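Local coordinates for protein DyP (Bjerkandera adusta, PDB 3VXJ) that probably uses a bound heme b to carry out peroxidase reactions, as dye-decolorizing peroxidases do, and is captured here with the phenol 2,6-dimethoxyphenol, at residues A[7-12]-A[51-56]; A[22-27]-A[120-125]; A[40-45]-A[435-440]; A[47-52]-A[66-71]. One frame throughout, in Å; residues are numbered along the deposited sequence.

Contact 1. Residues A[7-12]-A[51-56]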
loop_
_atom_site.group_PDB
_atom_site.type_symbol
_atom_site.label_atom_id
_atom_site.label_comp_id
_atom_site.label_asym_id
_atom_site.label_seq_id
_atom_site.Cartn_x
_atom_site.Cartn_y
_atom_site.Cartn_z
ATOM N N PRO A 7 -12.407 -6.629 -19.149
ATOM C CA PRO A 7 -11.919 -7.938 -19.562
ATOM C C PRO A 7 -11.030 -8.527 -18.466
ATOM O O PRO A 7 -9.809 -8.339 -18.463
ATOM C CB PRO A 7 -11.130 -7.624 -20.838
ATOM C CG PRO A 7 -10.647 -6.240 -20.641
ATOM C CD PRO A 7 -11.712 -5.536 -19.852
ATOM N N LEU A 8 -11.654 -9.241 -17.535
ATOM C CA LEU A 8 -10.956 -9.739 -16.349
ATOM C C LEU A 8 -9.814 -10.696 -16.680
ATOM O O LEU A 8 -8.845 -10.781 -15.928
ATOM C CB LEU A 8 -11.934 -10.421 -15.391
ATOM C CG LEU A 8 -13.139 -9.617 -14.892
ATOM C CD1 LEU A 8 -13.994 -10.472 -13.971
ATOM C CD2 LEU A 8 -12.717 -8.344 -14.191
ATOM N N ASN A 9 -9.931 -11.415 -17.792
ATOM C CA ASN A 9 -8.862 -12.300 -18.249
ATOM C C ASN A 9 -7.635 -11.567 -18.788
ATOM O O ASN A 9 -6.607 -12.195 -19.053
ATOM C CB ASN A 9 -9.373 -13.286 -19.306
ATOM C CG ASN A 9 -10.342 -14.305 -18.740
ATOM O OD1 ASN A 9 -9.938 -15.384 -18.311
ATOM N ND2 ASN A 9 -11.627 -13.967 -18.737
ATOM N N ASN A 10 -7.749 -10.246 -18.946
ATOM C CA ASN A 10 -6.678 -9.452 -19.539
ATOM C C ASN A 10 -6.035 -8.463 -18.572
ATOM O O ASN A 10 -5.104 -7.750 -18.944
ATOM C CB ASN A 10 -7.178 -8.703 -20.777
ATOM C CG ASN A 10 -6.051 -8.340 -21.716
ATOM O OD1 ASN A 10 -5.134 -9.141 -21.918
ATOM N ND2 ASN A 10 -6.094 -7.127 -22.281
ATOM N N ILE A 11 -6.533 -8.421 -17.341
ATOM C CA ILE A 11 -6.038 -7.482 -16.331
ATOM C C ILE A 11 -5.194 -8.250 -15.324
ATOM O O ILE A 11 -5.625 -9.267 -14.787
ATOM C CB ILE A 11 -7.213 -6.764 -15.620
ATOM C CG1 ILE A 11 -7.957 -5.881 -16.634
ATOM C CG2 ILE A 11 -6.696 -5.924 -14.435
ATOM C CD1 ILE A 11 -9.365 -5.475 -16.232
ATOM N N GLN A 12 -3.974 -7.786 -15.087
ATOM C CA GLN A 12 -3.125 -8.425 -14.091
ATOM C C GLN A 12 -3.805 -8.416 -12.715
ATOM O O GLN A 12 -4.264 -7.374 -12.233
ATOM C CB GLN A 12 -1.736 -7.786 -14.074
ATOM C CG GLN A 12 -0.942 -8.011 -15.365
ATOM C CD GLN A 12 0.542 -7.803 -15.174
ATOM O OE1 GLN A 12 1.168 -8.503 -14.386
ATOM N NE2 GLN A 12 1.113 -6.829 -15.877
ATOM N N SER A 51 -4.269 -13.443 -14.222
ATOM C CA SER A 51 -5.315 -12.452 -14.422
ATOM C C SER A 51 -6.255 -12.309 -13.225
ATOM O O SER A 51 -6.311 -13.181 -12.350
ATOM C CB SER A 51 -6.151 -12.817 -15.650
ATOM O OG SER A 51 -6.949 -13.965 -15.388
ATOM N N ALA A 52 -7.005 -11.209 -13.209
ATOM C CA ALA A 52 -8.085 -11.015 -12.253
ATOM C C ALA A 52 -9.093 -12.172 -12.307
ATOM O O ALA A 52 -9.587 -12.624 -11.263
ATOM C CB ALA A 52 -8.768 -9.677 -12.512
ATOM N N ALA A 53 -9.375 -12.668 -13.513
ATOM C CA ALA A 53 -10.268 -13.827 -13.691
ATOM C C ALA A 53 -9.801 -15.068 -12.925
ATOM O O ALA A 53 -10.618 -15.758 -12.304
ATOM C CB ALA A 53 -10.449 -14.151 -15.170
ATOM N N ILE A 54 -8.499 -15.355 -12.964
ATOM C CA ILE A 54 -7.951 -16.511 -12.241
ATOM C C ILE A 54 -8.073 -16.320 -10.727
ATOM O O ILE A 54 -8.416 -17.255 -10.004
ATOM C CB ILE A 54 -6.483 -16.839 -12.659
ATOM C CG1 ILE A 54 -6.419 -17.300 -14.125
ATOM C CG2 ILE A 54 -5.852 -17.882 -11.724
ATOM C CD1 ILE A 54 -7.109 -18.624 -14.436
ATOM N N LEU A 55 -7.819 -15.097 -10.259
ATOM C CA LEU A 55 -7.904 -14.783 -8.830
ATOM C C LEU A 55 -9.308 -14.903 -8.241
ATOM O O LEU A 55 -9.454 -15.066 -7.034
ATOM C CB LEU A 55 -7.329 -13.396 -8.528
ATOM C CG LEU A 55 -5.831 -13.196 -8.755
ATOM C CD1 LEU A 55 -5.344 -11.926 -8.055
ATOM C CD2 LEU A 55 -5.041 -14.383 -8.291
ATOM N N ILE A 56 -10.333 -14.814 -9.086
ATOM C CA ILE A 56 -11.718 -14.981 -8.624
ATOM C C ILE A 56 -12.286 -16.369 -8.956
ATOM O O ILE A 56 -13.465 -16.647 -8.716
ATOM C CB ILE A 56 -12.661 -13.849 -9.137
ATOM C CG1 ILE A 56 -12.785 -13.878 -10.667
ATOM C CG2 ILE A 56 -12.180 -12.479 -8.640
ATOM C CD1 ILE A 56 -13.983 -13.109 -11.213
#
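The methyl group of Ala53 is the bump that fits against the turn 7-12, lodging between the side chains of Leu8 and Asn9. Ala53 CB lies 3.4 Å from Asn9 OD1 and 4.0 Å from Leu8 CB, and the whole amide of Asn9 leans over it, CG and ND2 touching the same methyl. Beyond this, Leu8 stretches past the helix start to the far end of the segment, where its CD1 meets Ile56 CD1 at 3.8 Å, the two side chains crossing at about a right angle. A chi1 of 64° wedges Ile56 CG1 between its own N and C, and the extended chi2 carries CD1 to Leu8. Between these bumps the backbone of 7-12 presents carbonyl oxygens to the first turn of helix 52-55, whose N-cap is Ser51: Ser51 OG accepts from Ile54 N at 3.2 Å, while Ala53 N donates to Leu8 O at 3.1 Å from well above the carbonyl plane. Ala52 N gives a bond of 2.9 Å to Ile11 O, almost in line with the C=O. The opening N-H groups of the helix are thus met by a serine hydroxyl and by carbonyls of the N-terminal segment. Ser51 CB packs against Leu8 O and Asn9 O, and Ala52 CB against Leu8 O at 3.6 Å. Farther along, Asn10 OD1 accepts from Ser434 N, and Leu16 of helix 13-16 covers Leu8 and Ala52.

Contact 2. Residues A[22-27]-A[120-125]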
loop_
_atom_site.group_PDB
_atom_site.type_symbol
_atom_site.label_atom_id
_atom_site.label_comp_id
_atom_site.label_asym_id
_atom_site.label_seq_id
_atom_site.Cartn_x
_atom_site.Cartn_y
_atom_site.Cartn_z
ATOM N N GLN A 22 -0.164 -15.768 1.311
ATOM C CA GLN A 22 0.592 -15.712 2.566
ATOM C C GLN A 22 2.049 -15.267 2.393
ATOM O O GLN A 22 2.629 -14.680 3.308
ATOM C CB GLN A 22 0.535 -17.067 3.276
ATOM C CG GLN A 22 -0.815 -17.392 3.932
ATOM C CD GLN A 22 -0.958 -16.783 5.316
ATOM O OE1 GLN A 22 -0.114 -16.990 6.191
ATOM N NE2 GLN A 22 -2.034 -16.028 5.522
ATOM N N LYS A 23 2.637 -15.559 1.233
ATOM C CA LYS A 23 4.026 -15.196 0.947
ATOM C C LYS A 23 4.070 -14.419 -0.355
ATOM O O LYS A 23 3.289 -14.680 -1.264
ATOM C CB LYS A 23 4.909 -16.441 0.809
ATOM C CG LYS A 23 4.737 -17.515 1.888
ATOM C CD LYS A 23 5.173 -17.025 3.262
ATOM C CE LYS A 23 5.091 -18.153 4.271
ATOM N NZ LYS A 23 5.483 -17.734 5.652
ATOM N N GLU A 24 4.974 -13.455 -0.457
ATOM C CA GLU A 24 5.137 -12.759 -1.727
ATOM C C GLU A 24 6.590 -12.368 -1.909
ATOM O O GLU A 24 7.267 -12.032 -0.927
ATOM C CB GLU A 24 4.234 -11.522 -1.785
ATOM C CG GLU A 24 4.121 -10.869 -3.155
ATOM C CD GLU A 24 3.196 -9.670 -3.156
ATOM O OE1 GLU A 24 2.692 -9.278 -2.081
ATOM O OE2 GLU A 24 2.985 -9.096 -4.241
ATOM N N ARG A 25 7.067 -12.428 -3.152
ATOM C CA ARG A 25 8.427 -12.015 -3.483
ATOM C C ARG A 25 8.399 -11.026 -4.633
ATOM O O ARG A 25 7.675 -11.204 -5.622
ATOM C CB ARG A 25 9.282 -13.220 -3.867
ATOM C CG ARG A 25 10.747 -12.867 -4.161
ATOM C CD ARG A 25 11.601 -14.111 -4.307
ATOM N NE ARG A 25 11.701 -14.825 -3.043
ATOM C CZ ARG A 25 12.153 -16.068 -2.917
ATOM N NH1 ARG A 25 12.549 -16.747 -3.987
ATOM N NH2 ARG A 25 12.203 -16.631 -1.716
ATOM N N PHE A 26 9.187 -9.970 -4.485
ATOM C CA PHE A 26 9.341 -8.962 -5.515
ATOM C C PHE A 26 10.743 -9.140 -6.085
ATOM O O PHE A 26 11.739 -8.951 -5.377
ATOM C CB PHE A 26 9.174 -7.570 -4.913
ATOM C CG PHE A 26 7.808 -7.322 -4.312
ATOM C CD1 PHE A 26 6.832 -6.668 -5.051
ATOM C CD2 PHE A 26 7.496 -7.765 -3.022
ATOM C CE1 PHE A 26 5.563 -6.443 -4.513
ATOM C CE2 PHE A 26 6.226 -7.546 -2.478
ATOM C CZ PHE A 26 5.265 -6.889 -3.223
ATOM N N VAL A 27 10.815 -9.579 -7.339
ATOM C CA VAL A 27 12.095 -9.830 -8.003
ATOM C C VAL A 27 12.368 -8.654 -8.931
ATOM O O VAL A 27 11.731 -8.511 -9.988
ATOM C CB VAL A 27 12.095 -11.157 -8.804
ATOM C CG1 VAL A 27 13.454 -11.385 -9.437
ATOM C CG2 VAL A 27 11.723 -12.350 -7.911
ATOM N N VAL A 120 9.791 -5.402 -12.183
ATOM C CA VAL A 120 9.585 -6.269 -11.035
ATOM C C VAL A 120 8.615 -7.400 -11.380
ATOM O O VAL A 120 7.543 -7.159 -11.960
ATOM C CB VAL A 120 9.109 -5.449 -9.789
ATOM C CG1 VAL A 120 7.776 -4.710 -10.046
ATOM C CG2 VAL A 120 9.044 -6.339 -8.553
ATOM N N PHE A 121 9.009 -8.626 -11.040
ATOM C CA PHE A 121 8.087 -9.752 -11.022
ATOM C C PHE A 121 7.541 -9.851 -9.603
ATOM O O PHE A 121 8.321 -9.880 -8.649
ATOM C CB PHE A 121 8.787 -11.080 -11.327
ATOM C CG PHE A 121 9.295 -11.218 -12.738
ATOM C CD1 PHE A 121 8.526 -11.852 -13.710
ATOM C CD2 PHE A 121 10.571 -10.782 -13.076
ATOM C CE1 PHE A 121 9.003 -12.008 -15.012
ATOM C CE2 PHE A 121 11.064 -10.934 -14.370
ATOM C CZ PHE A 121 10.281 -11.554 -15.342
ATOM N N LEU A 122 6.221 -9.873 -9.464
ATOM C CA LEU A 122 5.574 -10.102 -8.172
ATOM C C LEU A 122 5.091 -11.529 -8.166
ATOM O O LEU A 122 4.279 -11.902 -9.006
ATOM C CB LEU A 122 4.349 -9.198 -7.986
ATOM C CG LEU A 122 4.383 -7.680 -8.075
ATOM C CD1 LEU A 122 4.459 -7.200 -9.523
ATOM C CD2 LEU A 122 3.124 -7.158 -7.408
ATOM N N ILE A 123 5.566 -12.306 -7.200
ATOM C CA ILE A 123 5.206 -13.715 -7.103
ATOM C C ILE A 123 4.487 -13.929 -5.782
ATOM O O ILE A 123 5.072 -13.685 -4.723
ATOM C CB ILE A 123 6.450 -14.645 -7.139
ATOM C CG1 ILE A 123 7.331 -14.358 -8.357
ATOM C CG2 ILE A 123 6.016 -16.123 -7.106
ATOM C CD1 ILE A 123 8.740 -14.927 -8.259
ATOM N N GLY A 124 3.227 -14.351 -5.838
ATOM C CA GLY A 124 2.445 -14.620 -4.629
ATOM C C GLY A 124 2.237 -16.109 -4.493
ATOM O O GLY A 124 1.830 -16.767 -5.445
ATOM N N SER A 125 2.549 -16.659 -3.325
ATOM C CA SER A 125 2.386 -18.099 -3.118
ATOM C C SER A 125 2.196 -18.435 -1.648
ATOM O O SER A 125 2.170 -17.554 -0.797
ATOM C CB SER A 125 3.561 -18.876 -3.726
ATOM O OG SER A 125 3.237 -20.249 -3.852
#
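The Phe26 ring has Val120 CG2 at its edge, near the ring plane, while Leu122 CD2 approaches obliquely, 3.9 Å from Phe26 CE1. The Phe121 ring takes Val27 O at its edge. Outside the pair, Phe220 also meets the Phe26 ring, with the planes inclined at about 50°, and Phe142 packs edge-to-face with Phe121. Both rings belong to neighbouring antiparallel strands in the four-stranded sheet of the ferredoxin-like alpha+beta domain characteristic of the dimeric alpha+beta barrel clan. The Phe26, Leu122 and Glu24 side chains lie on one face, where Phe26 and Leu122 touch strand 353-360 of the second sheet; Lys23, Arg25, Val27, Phe121, Ile123 and Ser125 lie on the other, where helix 128-142 packs on Arg25 and Phe121.

On the first face Phe26 CB rests against Val120 CG2 at 3.8 Å, the two side chains running alongside one another. Glu24 runs beside Leu122 in an extended chain, CG anti to the backbone N (chi1 -169°), which brings Glu24 OE2 to 3.7 Å from Leu122 CD2. On the second face Val27 CG2 touches Ile123 CD1 at 4.0 Å. Arg25 rises from this face to a salt bridge with Asp132 and a hydrogen bond to Ser153.

Three hydrogen-bonded pairs, Lys23 with Ser125, Arg25 with Ile123 and Val27 with Phe121, alternate with the non-hydrogen-bonded pairs Glu24 with Gly124 and Phe26 with Leu122. Val27 N points almost straight at Phe121 O, 2.8 Å away with an angle of 173° at the hydrogen.

Contact 3. Residues A[40-45]-A[435-440]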
loop_
_atom_site.group_PDB
_atom_site.type_symbol
_atom_site.label_atom_id
_atom_site.label_comp_id
_atom_site.label_asym_id
_atom_site.label_seq_id
_atom_site.Cartn_x
_atom_site.Cartn_y
_atom_site.Cartn_z
ATOM N N ALA A 40 11.672 -14.485 -24.418
ATOM C CA ALA A 40 11.406 -15.110 -23.114
ATOM C C ALA A 40 10.047 -14.658 -22.555
ATOM O O ALA A 40 9.308 -15.463 -21.992
ATOM C CB ALA A 40 12.525 -14.808 -22.128
ATOM N N LEU A 41 9.728 -13.374 -22.713
ATOM C CA LEU A 41 8.468 -12.827 -22.211
ATOM C C LEU A 41 7.259 -13.448 -22.906
ATOM O O LEU A 41 6.270 -13.781 -22.253
ATOM C CB LEU A 41 8.447 -11.304 -22.354
ATOM C CG LEU A 41 7.262 -10.594 -21.693
ATOM C CD1 LEU A 41 7.232 -10.882 -20.196
ATOM C CD2 LEU A 41 7.322 -9.105 -21.934
ATOM N N LYS A 42 7.346 -13.612 -24.225
ATOM C CA LYS A 42 6.280 -14.252 -24.989
ATOM C C LYS A 42 6.062 -15.706 -24.569
ATOM O O LYS A 42 4.936 -16.193 -24.609
ATOM C CB LYS A 42 6.545 -14.134 -26.491
ATOM C CG LYS A 42 6.285 -12.733 -27.034
ATOM C CD LYS A 42 6.736 -12.578 -28.481
ATOM C CE LYS A 42 6.058 -11.385 -29.136
ATOM N NZ LYS A 42 6.508 -11.156 -30.543
ATOM N N THR A 43 7.135 -16.383 -24.165
ATOM C CA THR A 43 7.051 -17.726 -23.591
ATOM C C THR A 43 6.397 -17.692 -22.209
ATOM O O THR A 43 5.541 -18.519 -21.881
ATOM C CB THR A 43 8.460 -18.345 -23.432
ATOM O OG1 THR A 43 9.116 -18.375 -24.704
ATOM C CG2 THR A 43 8.375 -19.755 -22.885
ATOM N N TYR A 44 6.826 -16.733 -21.402
ATOM C CA TYR A 44 6.455 -16.662 -19.996
ATOM C C TYR A 44 4.993 -16.271 -19.752
ATOM O O TYR A 44 4.315 -16.882 -18.925
ATOM C CB TYR A 44 7.398 -15.689 -19.283
ATOM C CG TYR A 44 7.310 -15.744 -17.781
ATOM C CD1 TYR A 44 7.926 -16.774 -17.075
ATOM C CD2 TYR A 44 6.618 -14.766 -17.065
ATOM C CE1 TYR A 44 7.848 -16.834 -15.697
ATOM C CE2 TYR A 44 6.525 -14.815 -15.687
ATOM C CZ TYR A 44 7.144 -15.849 -15.008
ATOM O OH TYR A 44 7.060 -15.912 -13.642
ATOM N N VAL A 45 4.507 -15.273 -20.484
ATOM C CA VAL A 45 3.223 -14.647 -20.153
ATOM C C VAL A 45 2.030 -15.617 -20.139
ATOM O O VAL A 45 1.339 -15.700 -19.124
ATOM C CB VAL A 45 2.956 -13.379 -21.006
ATOM C CG1 VAL A 45 1.513 -12.880 -20.832
ATOM C CG2 VAL A 45 3.931 -12.291 -20.639
ATOM N N ALA A 435 -1.086 -6.610 -23.749
ATOM C CA ALA A 435 -0.045 -5.626 -24.052
ATOM C C ALA A 435 1.357 -6.154 -23.766
ATOM O O ALA A 435 2.310 -5.779 -24.445
ATOM C CB ALA A 435 -0.292 -4.324 -23.318
ATOM N N LEU A 436 1.481 -7.032 -22.773
ATOM C CA LEU A 436 2.775 -7.643 -22.480
ATOM C C LEU A 436 3.393 -8.309 -23.703
ATOM O O LEU A 436 4.583 -8.150 -23.973
ATOM C CB LEU A 436 2.659 -8.650 -21.339
ATOM C CG LEU A 436 2.523 -8.075 -19.928
ATOM C CD1 LEU A 436 2.278 -9.202 -18.952
ATOM C CD2 LEU A 436 3.754 -7.278 -19.513
ATOM N N THR A 437 2.578 -9.051 -24.446
ATOM C CA THR A 437 3.080 -9.773 -25.611
ATOM C C THR A 437 2.936 -9.007 -26.930
ATOM O O THR A 437 3.813 -9.101 -27.795
ATOM C CB THR A 437 2.467 -11.195 -25.715
ATOM O OG1 THR A 437 1.043 -11.107 -25.857
ATOM C CG2 THR A 437 2.811 -12.000 -24.465
ATOM N N ALA A 438 1.848 -8.249 -27.077
ATOM C CA ALA A 438 1.556 -7.547 -28.333
ATOM C C ALA A 438 2.325 -6.236 -28.479
ATOM O O ALA A 438 2.555 -5.769 -29.597
ATOM C CB ALA A 438 0.056 -7.304 -28.483
ATOM N N THR A 439 2.727 -5.651 -27.355
ATOM C CA THR A 439 3.417 -4.358 -27.366
ATOM C C THR A 439 4.805 -4.454 -26.750
ATOM O O THR A 439 5.806 -4.215 -27.436
ATOM C CB THR A 439 2.597 -3.260 -26.657
ATOM O OG1 THR A 439 1.306 -3.167 -27.268
ATOM C CG2 THR A 439 3.296 -1.907 -26.760
ATOM N N ILE A 440 4.877 -4.820 -25.472
ATOM C CA ILE A 440 6.161 -4.817 -24.762
ATOM C C ILE A 440 7.156 -5.762 -25.439
ATOM O O ILE A 440 8.347 -5.444 -25.571
ATOM C CB ILE A 440 6.015 -5.180 -23.253
ATOM C CG1 ILE A 440 5.012 -4.256 -22.541
ATOM C CG2 ILE A 440 7.377 -5.150 -22.557
ATOM C CD1 ILE A 440 5.259 -2.748 -22.702
#
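Leu41 leaves helix 40-45 with its CB directed at helix 435-440; the chain then turns so that CG lies anti to the backbone N (chi1 -172°). From CG the CD2 branch lies against the second helix, Leu41 CD2 touching the backbone oxygen Leu436 O at 3.5 Å and the Ile440 CG2 methyl at 4.0 Å. The other branch, CD1, turns to Leu69 on strand 65-71. The two helices run nearly antiparallel, their short axes 9.4 Å apart at an angle of 161°, and this pairing lays the C-terminal helix of the chain beside helix 34-48 of the N-terminal alpha+beta domain. One turn on from Leu41, Val45 splits between two neighbours: CB and the CG1 branch meet Thr437 CG2, CB at 3.7 Å, whereas the CG2 branch packs on Leu436 CD1 at 3.9 Å. With chi1 at 61°, Thr437 CG2 falls anti to its own carbonyl carbon and faces Val45. At the outer border the extended Lys42 chain passes alongside Thr437, bringing Lys42 CE to 3.5 Å from the backbone oxygen Thr437 O. Helix 435-440 closes in a wider pi-type turn, where Ala435 O accepts from both Thr439 N and Ile440 N.

Contact 4. Residues A[47-52]-A[66-71]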
loop_
_atom_site.group_PDB
_atom_site.type_symbol
_atom_site.label_atom_id
_atom_site.label_comp_id
_atom_site.label_asym_id
_atom_site.label_seq_id
_atom_site.Cartn_x
_atom_site.Cartn_y
_atom_site.Cartn_z
ATOM N N GLU A 47 1.921 -18.693 -19.729
ATOM C CA GLU A 47 2.139 -19.754 -18.745
ATOM C C GLU A 47 1.967 -19.316 -17.292
ATOM O O GLU A 47 1.493 -20.091 -16.459
ATOM C CB GLU A 47 3.535 -20.374 -18.922
ATOM C CG GLU A 47 3.793 -21.009 -20.287
ATOM C CD GLU A 47 2.685 -21.950 -20.742
ATOM O OE1 GLU A 47 2.341 -22.894 -19.994
ATOM O OE2 GLU A 47 2.159 -21.748 -21.862
ATOM N N ARG A 48 2.357 -18.080 -16.998
ATOM C CA ARG A 48 2.580 -17.658 -15.613
ATOM C C ARG A 48 1.852 -16.400 -15.145
ATOM O O ARG A 48 1.636 -16.229 -13.945
ATOM C CB ARG A 48 4.080 -17.480 -15.359
ATOM C CG ARG A 48 4.907 -18.758 -15.522
ATOM C CD ARG A 48 4.735 -19.700 -14.341
ATOM N NE ARG A 48 5.630 -20.849 -14.446
ATOM C CZ ARG A 48 5.239 -22.114 -14.568
ATOM N NH1 ARG A 48 3.948 -22.423 -14.585
ATOM N NH2 ARG A 48 6.148 -23.075 -14.659
ATOM N N ILE A 49 1.510 -15.499 -16.061
ATOM C CA ILE A 49 0.949 -14.211 -15.633
ATOM C C ILE A 49 -0.530 -14.365 -15.289
ATOM O O ILE A 49 -1.342 -14.752 -16.135
ATOM C CB ILE A 49 1.200 -13.078 -16.652
ATOM C CG1 ILE A 49 2.713 -12.809 -16.811
ATOM C CG2 ILE A 49 0.441 -11.800 -16.241
ATOM C CD1 ILE A 49 3.429 -12.183 -15.598
ATOM N N THR A 50 -0.857 -14.051 -14.041
ATOM C CA THR A 50 -2.156 -14.341 -13.454
ATOM C C THR A 50 -3.139 -13.181 -13.573
ATOM O O THR A 50 -2.873 -12.078 -13.076
ATOM C CB THR A 50 -1.976 -14.725 -11.975
ATOM O OG1 THR A 50 -0.893 -15.660 -11.860
ATOM C CG2 THR A 50 -3.245 -15.345 -11.430
ATOM N N SER A 51 -4.269 -13.443 -14.222
ATOM C CA SER A 51 -5.315 -12.452 -14.422
ATOM C C SER A 51 -6.255 -12.309 -13.225
ATOM O O SER A 51 -6.311 -13.181 -12.350
ATOM C CB SER A 51 -6.151 -12.817 -15.650
ATOM O OG SER A 51 -6.949 -13.965 -15.388
ATOM N N ALA A 52 -7.005 -11.209 -13.209
ATOM C CA ALA A 52 -8.085 -11.015 -12.253
ATOM C C ALA A 52 -9.093 -12.172 -12.307
ATOM O O ALA A 52 -9.587 -12.624 -11.263
ATOM C CB ALA A 52 -8.768 -9.677 -12.512
ATOM N N PHE A 66 0.909 -17.081 -8.096
ATOM C CA PHE A 66 0.441 -16.036 -8.988
ATOM C C PHE A 66 1.650 -15.202 -9.362
ATOM O O PHE A 66 2.498 -14.915 -8.510
ATOM C CB PHE A 66 -0.574 -15.129 -8.283
ATOM C CG PHE A 66 -1.749 -15.855 -7.673
ATOM C CD1 PHE A 66 -2.280 -17.004 -8.262
ATOM C CD2 PHE A 66 -2.350 -15.364 -6.513
ATOM C CE1 PHE A 66 -3.377 -17.659 -7.697
ATOM C CE2 PHE A 66 -3.452 -16.014 -5.942
ATOM C CZ PHE A 66 -3.964 -17.165 -6.539
ATOM N N VAL A 67 1.728 -14.783 -10.620
ATOM C CA VAL A 67 2.802 -13.871 -11.034
ATOM C C VAL A 67 2.243 -12.672 -11.788
ATOM O O VAL A 67 1.411 -12.814 -12.681
ATOM C CB VAL A 67 3.892 -14.569 -11.897
ATOM C CG1 VAL A 67 5.093 -13.624 -12.100
ATOM C CG2 VAL A 67 4.342 -15.880 -11.246
ATOM N N ASN A 68 2.681 -11.482 -11.378
ATOM C CA ASN A 68 2.426 -10.250 -12.107
ATOM C C ASN A 68 3.762 -9.579 -12.436
ATOM O O ASN A 68 4.801 -9.930 -11.869
ATOM C CB ASN A 68 1.528 -9.306 -11.301
ATOM C CG ASN A 68 0.030 -9.669 -11.361
ATOM O OD1 ASN A 68 -0.787 -8.936 -10.806
ATOM N ND2 ASN A 68 -0.335 -10.799 -12.005
ATOM N N LEU A 69 3.730 -8.618 -13.356
ATOM C CA LEU A 69 4.947 -8.038 -13.902
ATOM C C LEU A 69 4.752 -6.568 -14.244
ATOM O O LEU A 69 3.838 -6.204 -14.992
ATOM C CB LEU A 69 5.397 -8.827 -15.143
ATOM C CG LEU A 69 6.578 -8.319 -15.982
ATOM C CD1 LEU A 69 7.879 -8.288 -15.183
ATOM C CD2 LEU A 69 6.738 -9.202 -17.202
ATOM N N GLY A 70 5.619 -5.731 -13.682
ATOM C CA GLY A 70 5.623 -4.302 -13.978
ATOM C C GLY A 70 6.972 -3.820 -14.472
ATOM O O GLY A 70 8.011 -4.438 -14.215
ATOM N N PHE A 71 6.948 -2.696 -15.183
ATOM C CA PHE A 71 8.148 -2.079 -15.744
ATOM C C PHE A 71 8.318 -0.650 -15.282
ATOM O O PHE A 71 7.349 0.092 -15.167
ATOM C CB PHE A 71 8.083 -2.091 -17.278
ATOM C CG PHE A 71 8.122 -3.463 -17.862
ATOM C CD1 PHE A 71 9.337 -4.096 -18.096
ATOM C CD2 PHE A 71 6.943 -4.147 -18.132
ATOM C CE1 PHE A 71 9.378 -5.389 -18.609
ATOM C CE2 PHE A 71 6.972 -5.445 -18.654
ATOM C CZ PHE A 71 8.195 -6.057 -18.892
#
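Val67 O is gripped by two donors: Thr50 N at 2.9 Å, in the carbonyl plane, and the amide nitrogen Asn68 ND2 at 2.8 Å, which comes from above that plane. The same Asn68 ND2 reaches across to Thr50 O at 3.0 Å, lying on a lone pair of that carbonyl, and both acceptors are close to the plane of the Asn68 amide. That flat group therefore bridges the two segments with its rotation fixed, the more so because Asn68 OD1 accepts from Asp14 N.

Thr50 answers with its hydroxyl. Thr50 OG1 lies anti to the carbonyl carbon (chi1 -46°), where it accepts from Val67 N at 3.0 Å and rests close to Phe66 CA, while Thr50 CG2 approaches the Phe66 ring obliquely, 3.7 Å from Phe66 CD1. Farther along the same edge, Ile49 CD1 sits 3.9 Å from Leu69 CB and also touches Val67 CG1. Arg48, at the end of the helix, lays its carbonyl oxygen against Val67 CB and sends its guanidinium to Asp137. The arrangement holds the exit of helix 34-48 along the outer strand 65-71 of the four-stranded antiparallel sheet, in the alpha+beta fold of the DyP N-terminal domain.

From the N terminus, the turn 7-12 is held by contact 1 to the start of helix 52-55, closing a loop that contains strand 23-31 and helix 34-48. Contact 2 then pairs strand 23-31 with strand 119-125; its segments alternate with those of contact 1, so the two cross. Contact 4, which begins where contact 1 ends and shares Ser51 and Ala52 with it, lies nested within the loops closed by contacts 2 and 3. Contact 3 makes the longest closure, bringing the C-terminal helix to helix 34-48, and it crosses contacts 1 and 2. Strand 65-71 of contact 4 neighbours 119-125 in the sheet, and Gln12 links contact 1 to Leu69.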